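Local coordinates for histidine triad (HIT) protein (Marinobacter aquaeolei, PDB 3OHE), which probably acts as a hydrolase or transferase of the histidine triad superfamily and binds calcium ions, at residues 4-9 with 85-90; 11-16 with 23-28; 31-36 with 94-99. One frame throughout, in Å; residues are numbered along the deposited sequence. Where two conformers were deposited one is given.

Overall arrangement
From the N terminus, residues 4-9 enter helix 7-12, and interaction 1 holds them against the 85-90 loop, closing a circuit of 75 intervening residues. Interaction 2 lies within that circuit: 11-16 and 23-28 pair across a short connection, making the hairpin of strands 13-18 and 22-27. Interaction 3 opens after it, pairing 31-36 with 94-99, and crosses interaction 1 along the chain, because 85-90 comes between its two segments. Strand 22-27 lies beside strand 34-39, so interactions 2 and 3 share one antiparallel sheet, joined by L25-I36 and M27-W34 backbone pairing. L5 packs on L25, linking interactions 1 and 2.

Interaction 1: residues 4-9 with 85-90; sequences QLHERL and NMVPQL
At the N-terminal end of helix 7-12, H6 and L9 meet V87 and Q89 of the loop that runs into strand 92-97. The amide of Q89 uses both of its ends on the backbone ahead of the helix: H6 N donates to Q89 OE1 at 2.8 Å, and Q89 NE2 donates to Q4 O at 2.9 Å. Each donor lies above the carbonyl plane of its acceptor. With CG anti to the backbone N (chi1 -179°) and the chain extended beyond it, Q89 reaches across and is fixed in its flip by this double grip. L5 CD1 and L9 CD1 also touch Q89 OE1, both at 3.5 Å. H6 is the N-cap, its ND1 accepting from R8 N at 3.0 Å, which helps fix the ring. Over the centre of one face of the H6 ring sits V87 CG1, a CH-pi contact 3.9 Å from the centroid. The other methyl of V87, CG2, meets R8 CG at 3.7 Å, while R8 NE is salt-bridged to D12. Q89 appears to stand at the first position of the histidine triad signature, with H91 two residues on, recalling the His-x-His-x-His segment of HIT proteins.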
# COMPACT_ATOMS: atom_id res chain seq x y z
N GLN A 4 0.14 9.99 -20.06
CA GLN A 4 1.56 10.06 -20.36
C GLN A 4 2.34 9.70 -19.12
O GLN A 4 2.16 10.31 -18.05
CB GLN A 4 1.93 11.47 -20.82
CG GLN A 4 3.36 11.58 -21.28
CD GLN A 4 3.65 12.96 -21.78
OE1 GLN A 4 3.34 13.30 -22.95
NE2 GLN A 4 4.14 13.81 -20.88
N LEU A 5 3.20 8.70 -19.22
CA LEU A 5 3.97 8.27 -18.05
C LEU A 5 4.80 9.44 -17.52
O LEU A 5 5.47 10.16 -18.28
CB LEU A 5 4.91 7.12 -18.44
CG LEU A 5 5.69 6.48 -17.29
CD1 LEU A 5 4.78 5.78 -16.29
CD2 LEU A 5 6.70 5.46 -17.83
N HIS A 6 4.78 9.65 -16.20
CA HIS A 6 5.53 10.71 -15.56
C HIS A 6 7.02 10.52 -15.77
O HIS A 6 7.52 9.40 -15.66
CB HIS A 6 5.17 10.75 -14.07
CG HIS A 6 5.65 11.95 -13.34
ND1 HIS A 6 6.96 12.12 -12.97
CD2 HIS A 6 4.97 13.04 -12.90
CE1 HIS A 6 7.07 13.26 -12.31
NE2 HIS A 6 5.88 13.82 -12.23
N GLU A 7 7.73 11.61 -16.06
CA GLU A 7 9.16 11.55 -16.37
C GLU A 7 9.98 10.91 -15.26
O GLU A 7 10.97 10.23 -15.55
CB GLU A 7 9.70 12.94 -16.70
CG GLU A 7 9.69 13.94 -15.53
CD GLU A 7 10.87 13.87 -14.53
OE1 GLU A 7 11.97 13.33 -14.87
OE2 GLU A 7 10.69 14.38 -13.39
N ARG A 8 9.61 11.12 -14.00
CA ARG A 8 10.40 10.54 -12.90
C ARG A 8 10.24 9.01 -12.87
O ARG A 8 11.18 8.28 -12.62
CB ARG A 8 10.01 11.16 -11.55
CG ARG A 8 10.74 10.61 -10.36
CD ARG A 8 12.23 10.84 -10.26
NE ARG A 8 12.71 10.27 -8.99
CZ ARG A 8 12.53 10.82 -7.78
NH1 ARG A 8 11.90 11.99 -7.62
NH2 ARG A 8 13.01 10.20 -6.70
N LEU A 9 9.02 8.54 -13.12
CA LEU A 9 8.79 7.09 -13.21
C LEU A 9 9.57 6.51 -14.38
O LEU A 9 10.22 5.48 -14.23
CB LEU A 9 7.30 6.77 -13.33
CG LEU A 9 6.48 7.04 -12.07
CD1 LEU A 9 4.98 6.84 -12.32
CD2 LEU A 9 6.96 6.25 -10.88
N ASN A 85 4.34 10.90 -2.75
CA ASN A 85 4.47 12.22 -2.15
C ASN A 85 5.12 13.22 -3.11
O ASN A 85 4.77 14.40 -3.07
CB ASN A 85 5.23 12.16 -0.86
CG ASN A 85 4.49 11.35 0.19
OD1 ASN A 85 3.27 11.28 0.17
ND2 ASN A 85 5.23 10.76 1.12
N MSE A 86 6.06 12.69 -3.94
CA MSE A 86 6.87 13.44 -4.92
C MSE A 86 6.29 13.39 -6.35
O MSE A 86 6.43 14.34 -7.11
CB MSE A 86 8.31 12.89 -4.95
CG MSE A 86 9.05 13.18 -3.66
SE MSE A 86 10.86 12.48 -3.47
CE MSE A 86 10.48 10.61 -3.84
N VAL A 87 5.67 12.28 -6.71
CA VAL A 87 5.21 11.96 -8.06
C VAL A 87 3.72 11.80 -7.99
O VAL A 87 3.21 10.85 -7.36
CB VAL A 87 5.90 10.69 -8.58
CG1 VAL A 87 5.28 10.26 -9.91
CG2 VAL A 87 7.43 10.93 -8.69
N PRO A 88 2.97 12.72 -8.61
CA PRO A 88 1.51 12.73 -8.38
C PRO A 88 0.75 11.65 -9.16
O PRO A 88 -0.37 11.33 -8.81
CB PRO A 88 1.08 14.13 -8.84
CG PRO A 88 2.10 14.50 -9.92
CD PRO A 88 3.41 13.89 -9.39
N GLN A 89 1.39 11.05 -10.14
CA GLN A 89 0.79 10.01 -10.95
C GLN A 89 0.69 8.72 -10.17
O GLN A 89 1.70 8.14 -9.79
CB GLN A 89 1.62 9.83 -12.20
CG GLN A 89 1.09 8.77 -13.18
CD GLN A 89 1.79 8.86 -14.51
OE1 GLN A 89 2.85 8.27 -14.72
NE2 GLN A 89 1.24 9.69 -15.40
N LEU A 90 -0.53 8.24 -9.96
CA LEU A 90 -0.77 7.02 -9.20
C LEU A 90 0.10 5.87 -9.72
O LEU A 90 0.06 5.54 -10.91
CB LEU A 90 -2.23 6.61 -9.31
CG LEU A 90 -2.63 5.24 -8.70
CD1 LEU A 90 -2.35 5.20 -7.21
CD2 LEU A 90 -4.07 4.93 -9.03

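Interaction 2: residues 11-16 with 23-28. With CA (calcium ion), chain C.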
# COMPACT_ATOMS: atom_id res chain seq x y z
N ALA A 11 12.34 7.69 -15.72
CA ALA A 11 13.76 7.76 -15.39
C ALA A 11 14.23 6.67 -14.41
O ALA A 11 15.35 6.19 -14.49
CB ALA A 11 14.11 9.14 -14.85
N ASP A 12 13.35 6.30 -13.49
CA ASP A 12 13.70 5.44 -12.34
C ASP A 12 13.44 3.97 -12.62
O ASP A 12 13.72 3.13 -11.73
CB ASP A 12 12.90 5.86 -11.10
CG ASP A 12 13.39 7.13 -10.46
OD1 ASP A 12 14.46 7.65 -10.85
OD2 ASP A 12 12.69 7.59 -9.50
N THR A 13 12.91 3.63 -13.80
CA THR A 13 12.44 2.27 -14.09
C THR A 13 12.84 1.80 -15.48
O THR A 13 13.27 2.59 -16.35
CB THR A 13 10.90 2.17 -13.98
OG1 THR A 13 10.31 2.91 -15.07
CG2 THR A 13 10.32 2.61 -12.67
N HIS A 14 12.74 0.49 -15.65
CA HIS A 14 12.76 -0.16 -16.98
C HIS A 14 11.39 -0.76 -17.26
O HIS A 14 10.77 -1.31 -16.37
CB HIS A 14 13.81 -1.26 -16.99
CG HIS A 14 15.20 -0.76 -16.82
ND1 HIS A 14 15.78 0.14 -17.69
CD2 HIS A 14 16.13 -1.03 -15.87
CE1 HIS A 14 17.02 0.38 -17.29
NE2 HIS A 14 17.26 -0.32 -16.20
N LYS A 15 10.90 -0.65 -18.49
CA LYS A 15 9.58 -1.17 -18.81
C LYS A 15 9.61 -2.69 -19.03
O LYS A 15 10.30 -3.20 -19.92
CB LYS A 15 8.98 -0.47 -20.04
CG LYS A 15 7.51 -0.82 -20.31
CD LYS A 15 7.03 -0.29 -21.65
CE LYS A 15 5.60 -0.73 -21.97
NZ LYS A 15 5.21 -0.50 -23.42
N LEU A 16 8.83 -3.41 -18.24
CA LEU A 16 8.71 -4.86 -18.32
C LEU A 16 7.64 -5.32 -19.31
O LEU A 16 7.79 -6.37 -19.96
CB LEU A 16 8.38 -5.44 -16.95
CG LEU A 16 9.46 -5.29 -15.90
CD1 LEU A 16 8.86 -5.50 -14.48
CD2 LEU A 16 10.60 -6.29 -16.17
N ASP A 23 0.90 0.14 -17.20
CA ASP A 23 2.30 -0.11 -17.51
C ASP A 23 2.94 -0.83 -16.35
O ASP A 23 2.74 -0.49 -15.18
CB ASP A 23 3.03 1.22 -17.80
CG ASP A 23 2.71 1.80 -19.18
OD1 ASP A 23 2.06 1.14 -20.03
OD2 ASP A 23 3.15 2.97 -19.44
N VAL A 24 3.75 -1.84 -16.67
CA VAL A 24 4.41 -2.67 -15.68
C VAL A 24 5.88 -2.34 -15.73
O VAL A 24 6.54 -2.60 -16.76
CB VAL A 24 4.15 -4.18 -15.91
CG1 VAL A 24 4.72 -5.00 -14.73
CG2 VAL A 24 2.68 -4.45 -16.11
N LEU A 25 6.40 -1.74 -14.65
CA LEU A 25 7.73 -1.16 -14.61
C LEU A 25 8.57 -1.84 -13.56
O LEU A 25 8.12 -2.11 -12.46
CB LEU A 25 7.61 0.33 -14.33
CG LEU A 25 6.70 1.17 -15.23
CD1 LEU A 25 6.75 2.62 -14.78
CD2 LEU A 25 7.06 0.99 -16.75
N LEU A 26 9.84 -2.06 -13.89
CA LEU A 26 10.83 -2.56 -12.94
C LEU A 26 11.52 -1.37 -12.28
O LEU A 26 12.15 -0.57 -12.97
CB LEU A 26 11.89 -3.36 -13.68
CG LEU A 26 13.02 -4.00 -12.86
CD1 LEU A 26 12.44 -5.10 -11.95
CD2 LEU A 26 14.10 -4.53 -13.82
N MSE A 27 11.41 -1.23 -10.98
CA MSE A 27 12.19 -0.19 -10.27
C MSE A 27 13.66 -0.52 -10.46
O MSE A 27 14.06 -1.64 -10.19
CB MSE A 27 11.80 -0.11 -8.79
CG MSE A 27 12.50 1.01 -8.06
SE MSE A 27 11.96 2.79 -8.66
CE MSE A 27 10.65 3.09 -7.27
N ASN A 28 14.44 0.47 -10.93
CA ASN A 28 15.83 0.22 -11.29
C ASN A 28 16.79 0.22 -10.09
O ASN A 28 17.75 1.00 -10.04
CB ASN A 28 16.30 1.21 -12.36
CG ASN A 28 17.58 0.77 -13.02
OD1 ASN A 28 17.93 -0.42 -13.01
ND2 ASN A 28 18.31 1.73 -13.56
CA CA C . 12.72 3.92 -18.37
O HOH W 1 17.39 4.58 -13.18
O HOH W 2 10.33 2.85 -17.88
O HOH W 3 20.02 0.04 -15.44
O HOH W 4 14.43 2.28 -19.31
O HOH W 5 2.41 1.34 -22.68
O HOH W 6 13.34 5.83 -19.60
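D12 and N28 meet where the hairpin of strands 13-18 and 22-27 begins, just after A11 O and N28 ND2 are bridged by a water. N28 N donates to D12 O at 2.9 Å, and the carboxylate of D12 turns to R8 for a salt bridge. T13, in a non-hydrogen-bonded pair with M27, binds the calcium ion through its carbonyl, T13 O to calcium 2.5 Å; A10 O and three waters complete the ligands found. Its hydroxyl, held between the backbone N and the carbonyl carbon (chi1 69°), bonds to L9 O and accepts from one calcium-bound water, while L25 CD1 lies 3.6 Å from T13 OG1. H14 and L26 exchange two backbone bonds, L26 N to H14 O being 2.8 Å. The H14 ring reaches back toward N28, the ring and amide planes 65° apart, with H14 NE2 3.3 Å from N28 OD1, an oxygen that accepts from Y117 N; a water at the ring edge touches both H14 NE2 and N28 ND2. K15 lays its CG 4.0 Å from L25 CD2, and its NZ continues to a salt bridge with E18. L16 N donates to V24 O at 2.8 Å, and L16 CD1 packs 3.8 Å from L26 CB, toward helix 119-135. Two calcium-bound waters are thus gripped from the protein side, one by T13 OG1 and one by H14 ND1. These bonds tie the start of strand 13-18 to the metal through side chains as well as through the T13 carbonyl; the ion would probably polarise both waters.

Interaction 3: residues 31-36 with 94-99; sequences TWPWVI and HIVRYQ
W34 and I95 form the dense centre of this antiparallel strand pair, lying side by side and pointing the same way. I95 CG1 sits over the five-membered ring of W34, 3.6 Å from its centroid and 10° off the normal, and I95 CD1 follows along the same indole, 3.8 Å from W34 CE2. The indole swings out opposite its backbone nitrogen (chi1 -179°), which lays it along the isoleucine. The branch I95 CG2 turns to W32 CB. W32 and R97, also buried, run alongside each other with ring and guanidinium planes 76° apart and W32 NE1 3.9 Å from R97 NE; R97 NE forms a salt bridge with D101, and NH1 bonds to G106 O and N79 OD1. On the other face of the sheet V35 and H94 make a hydrogen-bonded pair, and V35 O is gripped twice by one residue: H94 N donates at 2.8 Å nearly along the C=O direction, and H94 ND1 at 3.3 Å from above the carbonyl plane, with the oxygen at the imidazole edge. The opposite ring nitrogen, NE2, bonds to S62 OG, so both nitrogens of this buried ring are used. P33 O accepts from V96 N at 3.0 Å, and P33 CG rests 4.0 Å from V96 CB. The looser, partly exposed side is where P33 meets Y98: P33 CD lies at the edge of the Y98 ring, while Y98 OH bonds to F73 O. Strand 34-39 is flanked by 22-27, and 92-97 by 77-82, so both are interior strands of the five-stranded sheet. V35, H94 and V96 pack on helix 52-72, whereas W34 on the other face meets the rings of H93 and W109, its NE1 hydrogen-bonded to H93 ND1.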
# COMPACT_ATOMS: atom_id res chain seq x y z
N THR A 31 18.47 -4.16 -5.52
CA THR A 31 18.57 -4.55 -4.11
C THR A 31 17.37 -5.41 -3.67
O THR A 31 17.52 -6.28 -2.83
CB THR A 31 18.73 -3.30 -3.22
OG1 THR A 31 19.85 -2.55 -3.71
CG2 THR A 31 18.98 -3.66 -1.72
N TRP A 32 16.19 -5.15 -4.24
CA TRP A 32 14.96 -5.91 -3.97
C TRP A 32 14.22 -6.11 -5.29
O TRP A 32 14.27 -5.21 -6.11
CB TRP A 32 13.97 -5.20 -3.00
CG TRP A 32 14.52 -4.80 -1.71
CD1 TRP A 32 14.54 -5.55 -0.55
CD2 TRP A 32 15.19 -3.60 -1.41
NE1 TRP A 32 15.15 -4.85 0.43
CE2 TRP A 32 15.57 -3.66 -0.04
CE3 TRP A 32 15.44 -2.42 -2.14
CZ2 TRP A 32 16.24 -2.63 0.58
CZ3 TRP A 32 16.09 -1.43 -1.54
CH2 TRP A 32 16.49 -1.53 -0.16
N PRO A 33 13.48 -7.23 -5.46
CA PRO A 33 12.56 -7.37 -6.60
C PRO A 33 11.40 -6.40 -6.42
O PRO A 33 10.63 -6.54 -5.45
CB PRO A 33 12.13 -8.84 -6.53
CG PRO A 33 13.16 -9.53 -5.62
CD PRO A 33 13.51 -8.47 -4.64
N TRP A 34 11.28 -5.43 -7.30
CA TRP A 34 10.40 -4.27 -7.07
C TRP A 34 9.77 -3.88 -8.40
O TRP A 34 10.46 -3.44 -9.32
CB TRP A 34 11.25 -3.17 -6.44
CG TRP A 34 10.58 -1.88 -6.07
CD1 TRP A 34 9.35 -1.43 -6.38
CD2 TRP A 34 11.21 -0.87 -5.31
NE1 TRP A 34 9.17 -0.17 -5.83
CE2 TRP A 34 10.32 0.20 -5.19
CE3 TRP A 34 12.49 -0.74 -4.76
CZ2 TRP A 34 10.67 1.37 -4.49
CZ3 TRP A 34 12.82 0.40 -4.07
CH2 TRP A 34 11.92 1.44 -3.94
N VAL A 35 8.46 -4.10 -8.49
CA VAL A 35 7.68 -3.85 -9.71
C VAL A 35 6.58 -2.84 -9.39
O VAL A 35 5.92 -2.94 -8.33
CB VAL A 35 7.10 -5.17 -10.26
CG1 VAL A 35 6.15 -4.92 -11.43
CG2 VAL A 35 8.24 -6.12 -10.67
N ILE A 36 6.35 -1.92 -10.34
CA ILE A 36 5.40 -0.85 -10.18
C ILE A 36 4.32 -1.03 -11.24
O ILE A 36 4.64 -1.26 -12.41
CB ILE A 36 6.11 0.50 -10.31
CG1 ILE A 36 7.21 0.62 -9.23
CG2 ILE A 36 5.12 1.66 -10.20
CD1 ILE A 36 8.03 1.86 -9.33
N HIS A 94 5.17 -2.93 -5.62
CA HIS A 94 5.11 -4.34 -5.20
C HIS A 94 6.55 -4.80 -4.97
O HIS A 94 7.32 -4.91 -5.93
CB HIS A 94 4.46 -5.21 -6.28
CG HIS A 94 3.09 -4.78 -6.67
ND1 HIS A 94 2.85 -3.68 -7.46
CD2 HIS A 94 1.89 -5.28 -6.35
CE1 HIS A 94 1.54 -3.53 -7.60
NE2 HIS A 94 0.93 -4.49 -6.94
N ILE A 95 6.89 -5.01 -3.70
CA ILE A 95 8.29 -5.28 -3.32
C ILE A 95 8.35 -6.61 -2.58
O ILE A 95 7.65 -6.81 -1.59
CB ILE A 95 8.86 -4.16 -2.45
CG1 ILE A 95 8.60 -2.77 -3.08
CG2 ILE A 95 10.37 -4.39 -2.22
CD1 ILE A 95 8.90 -1.60 -2.18
N VAL A 96 9.13 -7.55 -3.11
CA VAL A 96 9.38 -8.81 -2.42
C VAL A 96 10.42 -8.61 -1.33
O VAL A 96 11.48 -8.05 -1.58
CB VAL A 96 9.85 -9.91 -3.41
CG1 VAL A 96 10.15 -11.21 -2.64
CG2 VAL A 96 8.85 -10.14 -4.49
N ARG A 97 10.07 -9.04 -0.12
CA ARG A 97 10.97 -8.91 1.03
C ARG A 97 11.44 -10.28 1.52
O ARG A 97 10.72 -11.29 1.37
CB ARG A 97 10.26 -8.20 2.19
CG ARG A 97 9.70 -6.85 1.84
CD ARG A 97 10.74 -5.86 1.36
NE ARG A 97 11.82 -5.69 2.33
CZ ARG A 97 11.79 -4.84 3.35
NH1 ARG A 97 10.76 -4.07 3.56
NH2 ARG A 97 12.82 -4.79 4.18
N TYR A 98 12.62 -10.28 2.13
CA TYR A 98 13.22 -11.47 2.69
C TYR A 98 13.71 -11.11 4.09
O TYR A 98 14.24 -10.04 4.30
CB TYR A 98 14.41 -11.96 1.87
CG TYR A 98 14.13 -12.18 0.41
CD1 TYR A 98 13.69 -13.40 -0.05
CD2 TYR A 98 14.33 -11.18 -0.51
CE1 TYR A 98 13.43 -13.59 -1.41
CE2 TYR A 98 14.10 -11.35 -1.83
CZ TYR A 98 13.68 -12.57 -2.29
OH TYR A 98 13.45 -12.72 -3.64
N GLN A 99 13.64 -12.08 5.01
CA GLN A 99 14.24 -11.88 6.34
C GLN A 99 15.75 -11.57 6.22
O GLN A 99 16.31 -10.91 7.10
CB GLN A 99 14.00 -13.11 7.20
CG GLN A 99 12.55 -13.48 7.44
CD GLN A 99 12.47 -14.67 8.39
OE1 GLN A 99 12.93 -14.61 9.53
NE2 GLN A 99 11.93 -15.78 7.90